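Local coordinates for endoglucanase (Clostridium thermocellum, PDB 2E4T), which is the family 44 endoglucanase part of a multidomain protein that hydrolyses beta-1,4-glucan bonds in cellulose and, probably through this part, xyloglucan, at residues A213-V218 with K274-V279; F257-L262 with E347-G352; D184-L189 with D281-P286. All coordinates share one frame; numbering follows the deposited sequence. Where two conformers were deposited one is given.

Contact 1: residues A213-V218 with K274-V279; sequences ALSKAV and KRLLDV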
ATOM      1  N   ALA A 213      22.436  -6.319   1.589  1.00  6.53           N
ATOM      2  CA  ALA A 213      23.330  -5.567   2.453  1.00  6.46           C
ATOM      3  C   ALA A 213      22.557  -4.590   3.358  1.00  5.93           C
ATOM      4  O   ALA A 213      22.877  -4.452   4.562  1.00  6.50           O
ATOM      5  CB  ALA A 213      24.380  -4.853   1.638  1.00  7.51           C
ATOM      6  N   LEU A 214      21.571  -3.889   2.809  1.00  5.85           N
ATOM      7  CA  LEU A 214      20.815  -2.943   3.627  1.00  5.87           C
ATOM      8  C   LEU A 214      20.005  -3.692   4.680  1.00  5.66           C
ATOM      9  O   LEU A 214      19.949  -3.275   5.854  1.00  6.06           O
ATOM     10  CB  LEU A 214      19.959  -2.044   2.730  1.00  5.98           C
ATOM     11  CG  LEU A 214      19.053  -1.082   3.474  1.00  6.26           C
ATOM     12  CD1 LEU A 214      19.841  -0.193   4.455  1.00  6.88           C
ATOM     13  CD2 LEU A 214      18.335  -0.166   2.469  1.00  8.36           C
ATOM     14  N   SER A 215      19.356  -4.784   4.294  1.00  5.87           N
ATOM     15  CA  SER A 215      18.578  -5.540   5.257  1.00  5.66           C
ATOM     16  C   SER A 215      19.445  -6.012   6.430  1.00  5.59           C
ATOM     17  O   SER A 215      19.088  -5.882   7.611  1.00  6.60           O
ATOM     18  CB  SER A 215      17.918  -6.733   4.581  1.00  6.15           C
ATOM     19  OG  SER A 215      17.184  -7.435   5.561  1.00  6.93           O
ATOM     20  N   LYS A 216      20.632  -6.588   6.120  1.00  5.75           N
ATOM     21  CA  LYS A 216      21.549  -7.006   7.186  1.00  6.43           C
ATOM     22  C   LYS A 216      21.881  -5.853   8.105  1.00  6.30           C
ATOM     23  O   LYS A 216      21.910  -6.006   9.340  1.00  6.93           O
ATOM     24  CB  LYS A 216      22.832  -7.598   6.609  1.00  7.09           C
ATOM     25  CG  LYS A 216      22.669  -8.948   5.990  1.00  7.62           C
ATOM     26  CD  LYS A 216      23.910  -9.345   5.175  1.00  9.40           C
ATOM     27  CE  LYS A 216      23.849 -10.720   4.589  0.50  7.21           C
ATOM     28  NZ  LYS A 216      25.008 -11.007   3.694  0.50  9.84           N
ATOM     29  N   ALA A 217      22.187  -4.690   7.528  1.00  6.39           N
ATOM     30  CA  ALA A 217      22.593  -3.557   8.323  1.00  6.54           C
ATOM     31  C   ALA A 217      21.479  -3.109   9.280  1.00  6.12           C
ATOM     32  O   ALA A 217      21.725  -2.780  10.450  1.00  7.04           O
ATOM     33  CB  ALA A 217      22.974  -2.392   7.379  1.00  7.74           C
ATOM     34  N   VAL A 218      20.251  -3.049   8.754  1.00  6.13           N
ATOM     35  CA  VAL A 218      19.101  -2.641   9.572  1.00  6.16           C
ATOM     36  C   VAL A 218      18.858  -3.646  10.690  1.00  6.17           C
ATOM     37  O   VAL A 218      18.633  -3.258  11.845  1.00  6.70           O
ATOM     38  CB  VAL A 218      17.830  -2.515   8.678  1.00  6.33           C
ATOM     39  CG1 VAL A 218      16.577  -2.309   9.549  1.00  7.23           C
ATOM     40  CG2 VAL A 218      17.995  -1.413   7.685  1.00  7.56           C
ATOM     41  N   LYS A 274      18.975 -15.818   8.871  1.00  8.85           N
ATOM     42  CA  LYS A 274      17.773 -15.151   9.340  1.00  9.80           C
ATOM     43  C   LYS A 274      17.059 -14.537   8.140  1.00  7.83           C
ATOM     44  O   LYS A 274      17.673 -14.290   7.106  1.00  8.08           O
ATOM     45  CB  LYS A 274      18.047 -14.043  10.341  1.00 12.06           C
ATOM     46  CG  LYS A 274      18.802 -12.920   9.825  1.00 12.50           C
ATOM     47  CD  LYS A 274      19.240 -12.213  11.092  1.00 14.48           C
ATOM     48  CE  LYS A 274      19.991 -11.029  10.662  1.00 17.41           C
ATOM     49  NZ  LYS A 274      20.848 -10.430  11.773  1.00 13.81           N
ATOM     50  N   ARG A 275      15.761 -14.267   8.312  1.00  7.86           N
ATOM     51  CA  ARG A 275      14.976 -13.704   7.249  1.00  6.93           C
ATOM     52  C   ARG A 275      15.432 -12.282   6.935  1.00  6.56           C
ATOM     53  O   ARG A 275      15.455 -11.411   7.826  1.00  7.60           O
ATOM     54  CB  ARG A 275      13.506 -13.708   7.671  1.00  7.49           C
ATOM     55  CG  ARG A 275      12.594 -12.971   6.690  1.00  6.90           C
ATOM     56  CD  ARG A 275      11.091 -13.181   7.068  1.00  7.05           C
ATOM     57  NE  ARG A 275      10.621 -14.531   6.762  1.00  7.45           N
ATOM     58  CZ  ARG A 275      10.134 -14.895   5.571  1.00  7.37           C
ATOM     59  NH1 ARG A 275      10.145 -14.038   4.520  1.00  6.95           N
ATOM     60  NH2 ARG A 275       9.619 -16.123   5.438  1.00  8.49           N
ATOM     61  N   LEU A 276      15.714 -12.007   5.654  1.00  6.47           N
ATOM     62  CA  LEU A 276      16.171 -10.683   5.248  1.00  6.24           C
ATOM     63  C   LEU A 276      15.119  -9.933   4.435  1.00  6.31           C
ATOM     64  O   LEU A 276      15.267  -8.714   4.212  1.00  7.54           O
ATOM     65  CB  LEU A 276      17.479 -10.764   4.422  1.00  6.80           C
ATOM     66  CG  LEU A 276      18.644 -11.325   5.232  1.00  6.96           C
ATOM     67  CD1 LEU A 276      19.863 -11.434   4.316  1.00  8.47           C
ATOM     68  CD2 LEU A 276      18.997 -10.468   6.437  1.00  8.35           C
ATOM     69  N   LEU A 277      14.082 -10.613   3.938  1.00  5.95           N
ATOM     70  CA  LEU A 277      12.961  -9.952   3.268  1.00  5.69           C
ATOM     71  C   LEU A 277      11.711 -10.347   4.054  1.00  5.46           C
ATOM     72  O   LEU A 277      11.386 -11.538   4.105  1.00  6.42           O
ATOM     73  CB  LEU A 277      12.798 -10.428   1.837  1.00  6.01           C
ATOM     74  CG  LEU A 277      11.614  -9.836   1.071  1.00  6.09           C
ATOM     75  CD1 LEU A 277      11.773  -8.323   0.846  1.00  6.67           C
ATOM     76  CD2 LEU A 277      11.342 -10.581  -0.187  1.00  6.66           C
ATOM     77  N   ASP A 278      11.028  -9.356   4.636  1.00  5.45           N
ATOM     78  CA  ASP A 278       9.793  -9.653   5.354  1.00  5.57           C
ATOM     79  C   ASP A 278       8.557  -9.485   4.481  1.00  5.16           C
ATOM     80  O   ASP A 278       7.575 -10.242   4.648  1.00  5.70           O
ATOM     81  CB  ASP A 278       9.681  -8.786   6.596  1.00  6.11           C
ATOM     82  CG  ASP A 278      10.788  -9.113   7.566  1.00  6.25           C
ATOM     83  OD1 ASP A 278      10.635 -10.130   8.298  1.00  9.12           O
ATOM     84  OD2 ASP A 278      11.809  -8.384   7.569  1.00  6.45           O
ATOM     85  N   VAL A 279       8.580  -8.494   3.590  1.00  5.35           N
ATOM     86  CA  VAL A 279       7.393  -8.105   2.861  1.00  5.14           C
ATOM     87  C   VAL A 279       7.770  -7.794   1.408  1.00  5.04           C
ATOM     88  O   VAL A 279       8.588  -6.914   1.152  1.00  5.97           O
ATOM     89  CB  VAL A 279       6.706  -6.872   3.480  1.00  5.24           C
ATOM     90  CG1 VAL A 279       5.357  -6.666   2.831  1.00  5.86           C
ATOM     91  CG2 VAL A 279       6.568  -7.000   4.995  1.00  5.58           C
TER
HETATM   92  O   HOH W   1      21.990  -8.703  10.051  1.00 14.37           O
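Ser215 and Leu276 form the tight part of this contact. Ser215 OG donates a hydrogen bond of 2.7 Å to Leu276 O. The hydroxyl lies in the carbonyl plane and uses a lone pair of the oxygen, with a C=O...OG angle of 118°. Ser215 places OG anti to its own N (chi1 180°), which points the hydroxyl off the helix at the loop. The same OG also packs 3.5 Å from Leu276 CB. Both residues are buried, so the bond satisfies polar groups in the interior.

The other side is looser and nearer solvent. The aliphatic chain of Lys216 crosses the methyl end of Leu276 at a slant, with CG 4.0 Å from Leu276 CD2. Lys216 was modelled in two conformers, so this packing is described for one of them. At the backbone of Lys216, a water donates to Lys216 O (2.8 Å) and accepts from Lys274 NZ (2.7 Å). This water bridges the helix to Lys274, which is exposed.

The contact ties helix 204-221 to the loop that leads from helix 257-272 into barrel strand 279-284. Ser215 and Val218 also touch Ile227 on strand 226-232. Leu277 faces back to helix 257-272.

Contact 2: residues F257-L262 with E347-G352; sequences FIDYYL and EKYYPG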
ATOM      1  N   PHE A 257      10.669 -11.453 -12.846  1.00  6.07           N
ATOM      2  CA  PHE A 257      11.581 -10.886 -11.862  1.00  6.46           C
ATOM      3  C   PHE A 257      11.080 -11.107 -10.440  1.00  5.44           C
ATOM      4  O   PHE A 257      11.919 -11.343  -9.535  1.00  6.15           O
ATOM      5  CB  PHE A 257      11.870  -9.405 -12.146  1.00  6.48           C
ATOM      6  CG  PHE A 257      12.751  -8.816 -11.105  1.00  6.26           C
ATOM      7  CD1 PHE A 257      14.114  -9.044 -11.101  1.00  6.51           C
ATOM      8  CD2 PHE A 257      12.193  -8.036 -10.087  1.00  6.86           C
ATOM      9  CE1 PHE A 257      14.924  -8.570 -10.065  1.00  7.46           C
ATOM     10  CE2 PHE A 257      12.990  -7.551  -9.053  1.00  7.65           C
ATOM     11  CZ  PHE A 257      14.364  -7.812  -9.038  1.00  7.84           C
ATOM     12  N   ILE A 258       9.767 -11.073 -10.194  1.00  5.98           N
ATOM     13  CA  ILE A 258       9.282 -11.360  -8.834  1.00  5.42           C
ATOM     14  C   ILE A 258       9.860 -12.650  -8.298  1.00  5.65           C
ATOM     15  O   ILE A 258      10.297 -12.726  -7.130  1.00  6.14           O
ATOM     16  CB  ILE A 258       7.731 -11.481  -8.885  1.00  5.93           C
ATOM     17  CG1 ILE A 258       7.064 -10.143  -9.275  1.00  6.02           C
ATOM     18  CG2 ILE A 258       7.187 -12.034  -7.580  1.00  6.47           C
ATOM     19  CD1 ILE A 258       7.250  -9.018  -8.278  1.00  7.32           C
ATOM     20  N   ASP A 259       9.882 -13.721  -9.129  1.00  5.95           N
ATOM     21  CA  ASP A 259      10.409 -15.015  -8.645  1.00  6.38           C
ATOM     22  C   ASP A 259      11.891 -14.953  -8.358  1.00  6.25           C
ATOM     23  O   ASP A 259      12.373 -15.553  -7.380  1.00  6.97           O
ATOM     24  CB  ASP A 259      10.162 -16.091  -9.706  1.00  6.49           C
ATOM     25  CG  ASP A 259       8.683 -16.466  -9.835  1.00  7.03           C
ATOM     26  OD1 ASP A 259       7.900 -16.163  -8.917  1.00  7.98           O
ATOM     27  OD2 ASP A 259       8.362 -17.128 -10.867  1.00  8.11           O
ATOM     28  N   TYR A 260      12.659 -14.287  -9.243  1.00  6.27           N
ATOM     29  CA  TYR A 260      14.099 -14.109  -9.024  1.00  6.41           C
ATOM     30  C   TYR A 260      14.343 -13.376  -7.695  1.00  6.10           C
ATOM     31  O   TYR A 260      15.201 -13.772  -6.882  1.00  6.44           O
ATOM     32  CB  TYR A 260      14.692 -13.339 -10.187  1.00  6.84           C
ATOM     33  CG  TYR A 260      16.145 -12.938 -10.010  1.00  6.86           C
ATOM     34  CD1 TYR A 260      17.174 -13.725 -10.533  1.00  7.54           C
ATOM     35  CD2 TYR A 260      16.477 -11.747  -9.395  1.00  6.94           C
ATOM     36  CE1 TYR A 260      18.497 -13.333 -10.440  1.00  8.04           C
ATOM     37  CE2 TYR A 260      17.813 -11.340  -9.287  1.00  8.09           C
ATOM     38  CZ  TYR A 260      18.810 -12.135  -9.827  1.00  7.92           C
ATOM     39  OH  TYR A 260      20.116 -11.668  -9.753  1.00  9.42           O
ATOM     40  N   TYR A 261      13.595 -12.279  -7.480  1.00  6.09           N
ATOM     41  CA  TYR A 261      13.819 -11.499  -6.252  1.00  5.70           C
ATOM     42  C   TYR A 261      13.544 -12.335  -5.028  1.00  5.58           C
ATOM     43  O   TYR A 261      14.343 -12.379  -4.077  1.00  6.07           O
ATOM     44  CB  TYR A 261      12.893 -10.252  -6.298  1.00  5.93           C
ATOM     45  CG  TYR A 261      13.073  -9.327  -5.160  1.00  5.71           C
ATOM     46  CD1 TYR A 261      14.150  -8.447  -5.112  1.00  6.32           C
ATOM     47  CD2 TYR A 261      12.152  -9.290  -4.094  1.00  5.97           C
ATOM     48  CE1 TYR A 261      14.328  -7.548  -4.076  1.00  6.21           C
ATOM     49  CE2 TYR A 261      12.327  -8.374  -3.052  1.00  6.26           C
ATOM     50  CZ  TYR A 261      13.360  -7.495  -3.054  1.00  6.19           C
ATOM     51  OH  TYR A 261      13.437  -6.570  -2.028  1.00  6.86           O
ATOM     52  N   LEU A 262      12.404 -13.037  -5.019  1.00  5.75           N
ATOM     53  CA  LEU A 262      12.078 -13.879  -3.861  1.00  5.87           C
ATOM     54  C   LEU A 262      13.141 -14.965  -3.668  1.00  6.25           C
ATOM     55  O   LEU A 262      13.576 -15.217  -2.534  1.00  6.63           O
ATOM     56  CB  LEU A 262      10.687 -14.507  -4.073  1.00  5.87           C
ATOM     57  CG  LEU A 262       9.532 -13.516  -3.970  1.00  6.12           C
ATOM     58  CD1 LEU A 262       8.295 -14.148  -4.592  1.00  6.69           C
ATOM     59  CD2 LEU A 262       9.279 -13.104  -2.523  1.00  6.80           C
ATOM     60  N   GLU A 347       4.673 -18.457  -2.339  1.00  7.25           N
ATOM     61  CA  GLU A 347       4.607 -19.857  -1.855  1.00  8.73           C
ATOM     62  C   GLU A 347       5.702 -20.719  -2.483  1.00  8.24           C
ATOM     63  O   GLU A 347       6.225 -21.620  -1.835  1.00 10.56           O
ATOM     64  CB  GLU A 347       3.223 -20.443  -2.172  1.00  9.51           C
ATOM     65  CG  GLU A 347       2.146 -19.833  -1.372  1.00 15.72           C
ATOM     66  CD  GLU A 347       0.739 -20.353  -1.714  1.00 21.17           C
ATOM     67  OE1 GLU A 347       0.504 -20.892  -2.833  1.00 28.95           O
ATOM     68  OE2 GLU A 347      -0.163 -20.204  -0.843  1.00 30.43           O
ATOM     69  N   LYS A 348       6.038 -20.447  -3.748  1.00  8.23           N
ATOM     70  CA  LYS A 348       7.010 -21.268  -4.444  1.00  9.19           C
ATOM     71  C   LYS A 348       8.444 -20.904  -4.082  1.00  9.07           C
ATOM     72  O   LYS A 348       9.302 -21.793  -4.015  1.00 12.74           O
ATOM     73  CB  LYS A 348       6.811 -21.121  -5.979  1.00 10.04           C
ATOM     74  CG  LYS A 348       5.563 -21.847  -6.523  1.00 14.32           C
ATOM     75  CD  LYS A 348       5.279 -21.539  -7.991  1.00 15.96           C
ATOM     76  CE  LYS A 348       4.160 -22.468  -8.492  1.00 17.84           C
ATOM     77  NZ  LYS A 348       3.552 -21.951  -9.724  1.00 18.90           N
ATOM     78  N   TYR A 349       8.740 -19.605  -3.918  1.00  7.68           N
ATOM     79  CA  TYR A 349      10.116 -19.144  -3.821  1.00  7.85           C
ATOM     80  C   TYR A 349      10.528 -18.582  -2.460  1.00  8.38           C
ATOM     81  O   TYR A 349      11.731 -18.593  -2.143  1.00  9.44           O
ATOM     82  CB  TYR A 349      10.433 -18.150  -4.914  1.00  8.53           C
ATOM     83  CG  TYR A 349      10.494 -18.801  -6.275  1.00  8.26           C
ATOM     84  CD1 TYR A 349       9.458 -18.697  -7.199  1.00  9.04           C
ATOM     85  CD2 TYR A 349      11.643 -19.553  -6.657  1.00  9.78           C
ATOM     86  CE1 TYR A 349       9.528 -19.340  -8.432  1.00 10.74           C
ATOM     87  CE2 TYR A 349      11.704 -20.193  -7.891  1.00 12.16           C
ATOM     88  CZ  TYR A 349      10.657 -20.044  -8.791  1.00 11.20           C
ATOM     89  OH  TYR A 349      10.766 -20.674  -9.990  1.00 14.68           O
ATOM     90  N   TYR A 350       9.599 -18.067  -1.642  1.00  7.95           N
ATOM     91  CA  TYR A 350      10.006 -17.634  -0.310  1.00  7.32           C
ATOM     92  C   TYR A 350       8.806 -17.688   0.629  1.00  7.25           C
ATOM     93  O   TYR A 350       8.211 -16.644   1.029  1.00  6.90           O
ATOM     94  CB  TYR A 350      10.660 -16.249  -0.307  1.00  7.74           C
ATOM     95  CG  TYR A 350      11.467 -15.928   0.938  1.00  7.48           C
ATOM     96  CD1 TYR A 350      12.314 -14.827   0.958  1.00  8.04           C
ATOM     97  CD2 TYR A 350      11.403 -16.733   2.063  1.00  7.83           C
ATOM     98  CE1 TYR A 350      13.067 -14.525   2.068  1.00  9.20           C
ATOM     99  CE2 TYR A 350      12.194 -16.466   3.177  1.00  8.87           C
ATOM    100  CZ  TYR A 350      13.016 -15.356   3.202  1.00  9.11           C
ATOM    101  OH  TYR A 350      13.786 -15.046   4.303  1.00 10.91           O
ATOM    102  N   PRO A 351       8.377 -18.902   0.999  1.00  7.86           N
ATOM    103  CA  PRO A 351       7.183 -19.051   1.832  1.00  8.47           C
ATOM    104  C   PRO A 351       7.283 -18.222   3.095  1.00  7.66           C
ATOM    105  O   PRO A 351       8.353 -18.091   3.703  1.00  8.38           O
ATOM    106  CB  PRO A 351       7.131 -20.566   2.160  1.00 11.12           C
ATOM    107  CG  PRO A 351       7.928 -21.209   1.143  1.00 11.63           C
ATOM    108  CD  PRO A 351       8.947 -20.200   0.604  1.00  9.38           C
ATOM    109  N   GLY A 352       6.137 -17.660   3.517  1.00  8.26           N
ATOM    110  CA  GLY A 352       6.128 -16.898   4.744  1.00  8.73           C
ATOM    111  C   GLY A 352       6.370 -15.391   4.537  1.00  7.45           C
ATOM    112  O   GLY A 352       6.192 -14.601   5.459  1.00  8.54           O
TER
HETATM  113  O   HOH W   2       9.917 -18.960 -12.057  1.00 12.20           O
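Asp259 and Tyr349 meet most closely here. The Asp259 carboxylate lies against the CD1-CE1 side of the Tyr349 ring, with Asp259 CG 3.3 Å from Tyr349 CE1. The two planes are 36° apart, so the groups are neither stacked flat nor perpendicular. The backbone oxygen Asp259 O sits over one face of the ring. Leu262 adds apolar packing on both tyrosines. Leu262 CB is 3.7 Å from Tyr349 CB, and Leu262 CD2 is 4.1 Å from Tyr350 CB. Tyr350 CD1 also lies 3.7 Å from Leu262 O.

A second shell positions these groups. One water donates to Asp259 OD2 (2.7 Å) and lies 2.8 Å from Tyr349 OH, joining the polar ends of the two side chains. The other carboxylate oxygen, OD1, is hydrogen-bonded to Ser345 OG and weakly to Trp256 NE1. Tyr350 is the first residue to leave helical angles after helix 338-349. Its CG stands anti to the backbone N (chi1 -162°) and carries the ring away from Leu262. The phenol end is hydrogen-bonded to Ser269 OG.

The contact joins neighbouring helices of the (beta/alpha) barrel. Helix 257-272 precedes strand 279-284, and helix 338-349 precedes the adjacent strand 354-360. Ile258 and Leu262 extend the packing onto Leu342, Ser345 and Ile346, and Ile258 also reaches Leu232 on strand 226-232.

Contact 3: residues D184-L189 with D281-P286; sequences DNEPAL and DVHWYP
His283 NE2 donates a hydrogen bond of 3.2 Å to Asn185 OD1. The bond is nearly straight at hydrogen (168°), and OD1 lies in the plane of the imidazole. On the amide side the donor is tilted 31° from the carbonyl plane. The Asn185 side chain leaves the backbone with CG opposite N (chi1 -177°), and OD1 thereby meets the ring edge. Arg42 NH2 is the stronger partner of the same OD1, so two donors hold the amide oxygen.

Glu186 slants across to the CD2 edge of the same ring. With its CG beside the backbone N and the chain extended beyond, it packs CG 3.5 Å from His283 CD2. Its carboxylate is not hydrogen-bonded to the imidazole.

Glu186, after the fourth barrel strand, and Glu359, on the seventh, stand where related (beta/alpha)8 retaining glycosidases have their acid/base and nucleophile, so they probably fill these roles. Asn185 and His283 both touch Glu359, and His283 packs on Glu186, so they probably line the active site. The contact spans strand 226-232, which lies between strands 180-183 and 279-284. Glu186 and His283 are both bonded to it through their backbones, at Ala231 and Leu232.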
ATOM      1  N   ASP A 184      14.377   1.720  -0.385  1.00  5.31           N
ATOM      2  CA  ASP A 184      14.213   2.779  -1.399  1.00  5.19           C
ATOM      3  C   ASP A 184      12.826   2.677  -2.067  1.00  4.79           C
ATOM      4  O   ASP A 184      11.843   2.260  -1.417  1.00  6.09           O
ATOM      5  CB  ASP A 184      15.424   2.783  -2.357  1.00  5.34           C
ATOM      6  CG  ASP A 184      15.775   4.127  -2.944  1.00  5.30           C
ATOM      7  OD1 ASP A 184      14.985   4.613  -3.794  1.00  5.29           O
ATOM      8  OD2 ASP A 184      16.843   4.688  -2.568  1.00  6.36           O
ATOM      9  N   ASN A 185      12.768   3.136  -3.307  1.00  4.85           N
ATOM     10  CA  ASN A 185      11.508   3.343  -3.998  1.00  4.71           C
ATOM     11  C   ASN A 185      11.786   3.156  -5.500  1.00  4.69           C
ATOM     12  O   ASN A 185      12.674   3.781  -6.050  1.00  5.52           O
ATOM     13  CB  ASN A 185      11.058   4.816  -3.795  1.00  5.12           C
ATOM     14  CG  ASN A 185       9.705   5.074  -4.441  1.00  5.04           C
ATOM     15  OD1 ASN A 185       8.670   4.471  -4.013  1.00  6.84           O
ATOM     16  ND2 ASN A 185       9.689   5.880  -5.495  1.00  5.69           N
ATOM     17  N   GLU A 186      10.994   2.291  -6.143  1.00  4.76           N
ATOM     18  CA  GLU A 186      10.962   2.182  -7.608  1.00  5.05           C
ATOM     19  C   GLU A 186      12.366   2.124  -8.202  1.00  4.76           C
ATOM     20  O   GLU A 186      12.745   2.933  -9.063  1.00  4.86           O
ATOM     21  CB  GLU A 186      10.107   3.288  -8.243  1.00  4.88           C
ATOM     22  CG  GLU A 186       8.662   3.192  -7.729  1.00  5.40           C
ATOM     23  CD  GLU A 186       7.691   4.091  -8.422  1.00  5.48           C
ATOM     24  OE1 GLU A 186       8.086   4.979  -9.234  1.00  6.22           O
ATOM     25  OE2 GLU A 186       6.457   3.926  -8.139  1.00  5.82           O
ATOM     26  N   PRO A 187      13.136   1.080  -7.874  1.00  4.77           N
ATOM     27  CA  PRO A 187      14.528   1.008  -8.359  1.00  4.84           C
ATOM     28  C   PRO A 187      14.622   0.918  -9.870  1.00  5.09           C
ATOM     29  O   PRO A 187      15.618   1.444 -10.445  1.00  5.37           O
ATOM     30  CB  PRO A 187      15.071  -0.264  -7.667  1.00  5.61           C
ATOM     31  CG  PRO A 187      13.823  -1.083  -7.362  1.00  5.85           C
ATOM     32  CD  PRO A 187      12.803  -0.030  -6.959  1.00  4.95           C
ATOM     33  N   ALA A 188      13.685   0.247 -10.557  1.00  5.17           N
ATOM     34  CA  ALA A 188      13.749   0.187 -11.995  1.00  5.22           C
ATOM     35  C   ALA A 188      13.496   1.534 -12.655  1.00  5.14           C
ATOM     36  O   ALA A 188      13.757   1.671 -13.863  1.00  6.39           O
ATOM     37  CB  ALA A 188      12.840  -0.895 -12.567  1.00  6.00           C
ATOM     38  N   LEU A 189      13.000   2.501 -11.885  1.00  5.19           N
ATOM     39  CA  LEU A 189      12.859   3.894 -12.381  1.00  5.35           C
ATOM     40  C   LEU A 189      13.979   4.795 -11.838  1.00  5.16           C
ATOM     41  O   LEU A 189      13.980   5.982 -12.188  1.00  5.81           O
ATOM     42  CB  LEU A 189      11.493   4.471 -12.085  1.00  5.17           C
ATOM     43  CG  LEU A 189      10.339   3.745 -12.799  1.00  6.33           C
ATOM     44  CD1 LEU A 189       9.035   4.491 -12.550  1.00  7.08           C
ATOM     45  CD2 LEU A 189      10.577   3.560 -14.294  1.00  8.45           C
ATOM     46  N   ASP A 281       6.935  -5.967  -1.745  1.00  5.32           N
ATOM     47  CA  ASP A 281       6.306  -4.627  -1.790  1.00  5.57           C
ATOM     48  C   ASP A 281       6.254  -4.167  -3.230  1.00  4.81           C
ATOM     49  O   ASP A 281       7.316  -4.083  -3.906  1.00  5.66           O
ATOM     50  CB  ASP A 281       7.291  -3.701  -0.974  1.00  6.61           C
ATOM     51  CG  ASP A 281       6.955  -2.249  -0.994  1.00  6.48           C
ATOM     52  OD1 ASP A 281       6.215  -1.810  -1.910  1.00  7.44           O
ATOM     53  OD2 ASP A 281       7.420  -1.558  -0.047  1.00  7.97           O
ATOM     54  N   VAL A 282       5.044  -3.918  -3.735  1.00  4.86           N
ATOM     55  CA  VAL A 282       4.886  -3.454  -5.094  1.00  4.80           C
ATOM     56  C   VAL A 282       3.893  -2.263  -5.114  1.00  4.55           C
ATOM     57  O   VAL A 282       3.088  -2.064  -4.195  1.00  4.98           O
ATOM     58  CB  VAL A 282       4.390  -4.554  -6.062  1.00  5.98           C
ATOM     59  CG1 VAL A 282       5.407  -5.690  -6.161  1.00  7.08           C
ATOM     60  CG2 VAL A 282       2.998  -5.085  -5.621  1.00  7.68           C
ATOM     61  N   HIS A 283       3.987  -1.508  -6.217  1.00  4.84           N
ATOM     62  CA  HIS A 283       3.050  -0.430  -6.516  1.00  5.14           C
ATOM     63  C   HIS A 283       2.154  -0.914  -7.650  1.00  4.98           C
ATOM     64  O   HIS A 283       2.631  -1.524  -8.618  1.00  5.45           O
ATOM     65  CB  HIS A 283       3.784   0.823  -6.960  1.00  5.09           C
ATOM     66  CG  HIS A 283       4.715   1.336  -5.917  1.00  5.17           C
ATOM     67  ND1 HIS A 283       4.835   0.949  -4.611  1.00  6.56           N
ATOM     68  CD2 HIS A 283       5.651   2.327  -6.094  1.00  4.34           C
ATOM     69  CE1 HIS A 283       5.801   1.707  -4.031  1.00  4.90           C
ATOM     70  NE2 HIS A 283       6.315   2.536  -4.931  1.00  7.29           N
ATOM     71  N   TRP A 284       0.838  -0.627  -7.534  1.00  5.39           N
ATOM     72  CA  TRP A 284      -0.133  -1.092  -8.511  1.00  5.33           C
ATOM     73  C   TRP A 284      -1.097   0.061  -8.813  1.00  5.23           C
ATOM     74  O   TRP A 284      -2.065   0.292  -8.093  1.00  6.39           O
ATOM     75  CB  TRP A 284      -0.917  -2.335  -8.007  1.00  6.11           C
ATOM     76  CG  TRP A 284      -1.933  -2.855  -8.933  1.00  6.51           C
ATOM     77  CD1 TRP A 284      -3.298  -2.646  -8.873  1.00  7.15           C
ATOM     78  CD2 TRP A 284      -1.723  -3.727 -10.085  1.00  6.74           C
ATOM     79  NE1 TRP A 284      -3.932  -3.359  -9.902  1.00  7.77           N
ATOM     80  CE2 TRP A 284      -2.998  -4.034 -10.636  1.00  7.28           C
ATOM     81  CE3 TRP A 284      -0.602  -4.311 -10.661  1.00  7.39           C
ATOM     82  CZ2 TRP A 284      -3.148  -4.885 -11.753  1.00  8.17           C
ATOM     83  CZ3 TRP A 284      -0.776  -5.164 -11.776  1.00  8.72           C
ATOM     84  CH2 TRP A 284      -2.056  -5.420 -12.285  1.00  8.75           C
ATOM     85  N   TYR A 285      -0.789   0.784  -9.897  1.00  5.40           N
ATOM     86  CA  TYR A 285      -1.715   1.766 -10.444  1.00  5.78           C
ATOM     87  C   TYR A 285      -2.405   1.071 -11.581  1.00  5.40           C
ATOM     88  O   TYR A 285      -1.765   0.689 -12.566  1.00  6.43           O
ATOM     89  CB  TYR A 285      -0.986   3.022 -10.912  1.00  5.86           C
ATOM     90  CG  TYR A 285      -0.413   3.804  -9.745  1.00  5.74           C
ATOM     91  CD1 TYR A 285      -1.204   4.681  -9.030  1.00  5.76           C
ATOM     92  CD2 TYR A 285       0.922   3.679  -9.382  1.00  6.21           C
ATOM     93  CE1 TYR A 285      -0.675   5.414  -7.973  1.00  6.26           C
ATOM     94  CE2 TYR A 285       1.473   4.398  -8.351  1.00  5.95           C
ATOM     95  CZ  TYR A 285       0.672   5.307  -7.641  1.00  5.40           C
ATOM     96  OH  TYR A 285       1.162   6.126  -6.675  1.00  6.18           O
ATOM     97  N   PRO A 286      -3.734   0.813 -11.480  1.00  5.66           N
ATOM     98  CA  PRO A 286      -4.411   0.039 -12.515  1.00  5.93           C
ATOM     99  C   PRO A 286      -4.177   0.630 -13.893  1.00  5.93           C
ATOM    100  O   PRO A 286      -4.302   1.857 -14.072  1.00  6.80           O
ATOM    101  CB  PRO A 286      -5.893   0.127 -12.104  1.00  7.45           C
ATOM    102  CG  PRO A 286      -5.812   0.314 -10.677  0.70  7.60           C
ATOM    103  CD  PRO A 286      -4.631   1.166 -10.365  0.70  6.28           C
TER

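Overall arrangement
All three contacts belong to the TIM-like barrel and are buried. The centre of contact 3 lies about 10 Å from the chain centre, those of contacts 1 and 2 about 20 and 19 Å. Contact 3 is polar, with side chains of the loop after strand 180-183 meeting His283 of strand 279-284. Contacts 1 and 2 involve the helix layer, and both add apolar packing and a water bridge. Contact 1 alone of these two has a direct hydrogen bond, from hydroxyl to carbonyl. The contacts use consecutive pieces of the chain: helix 257-272 in contact 2, the loop after it in contact 1, then strand 279-284 in contact 3. Contacts 1 and 2 also touch directly, through a probable hydrogen bond from Arg275 to Pro351.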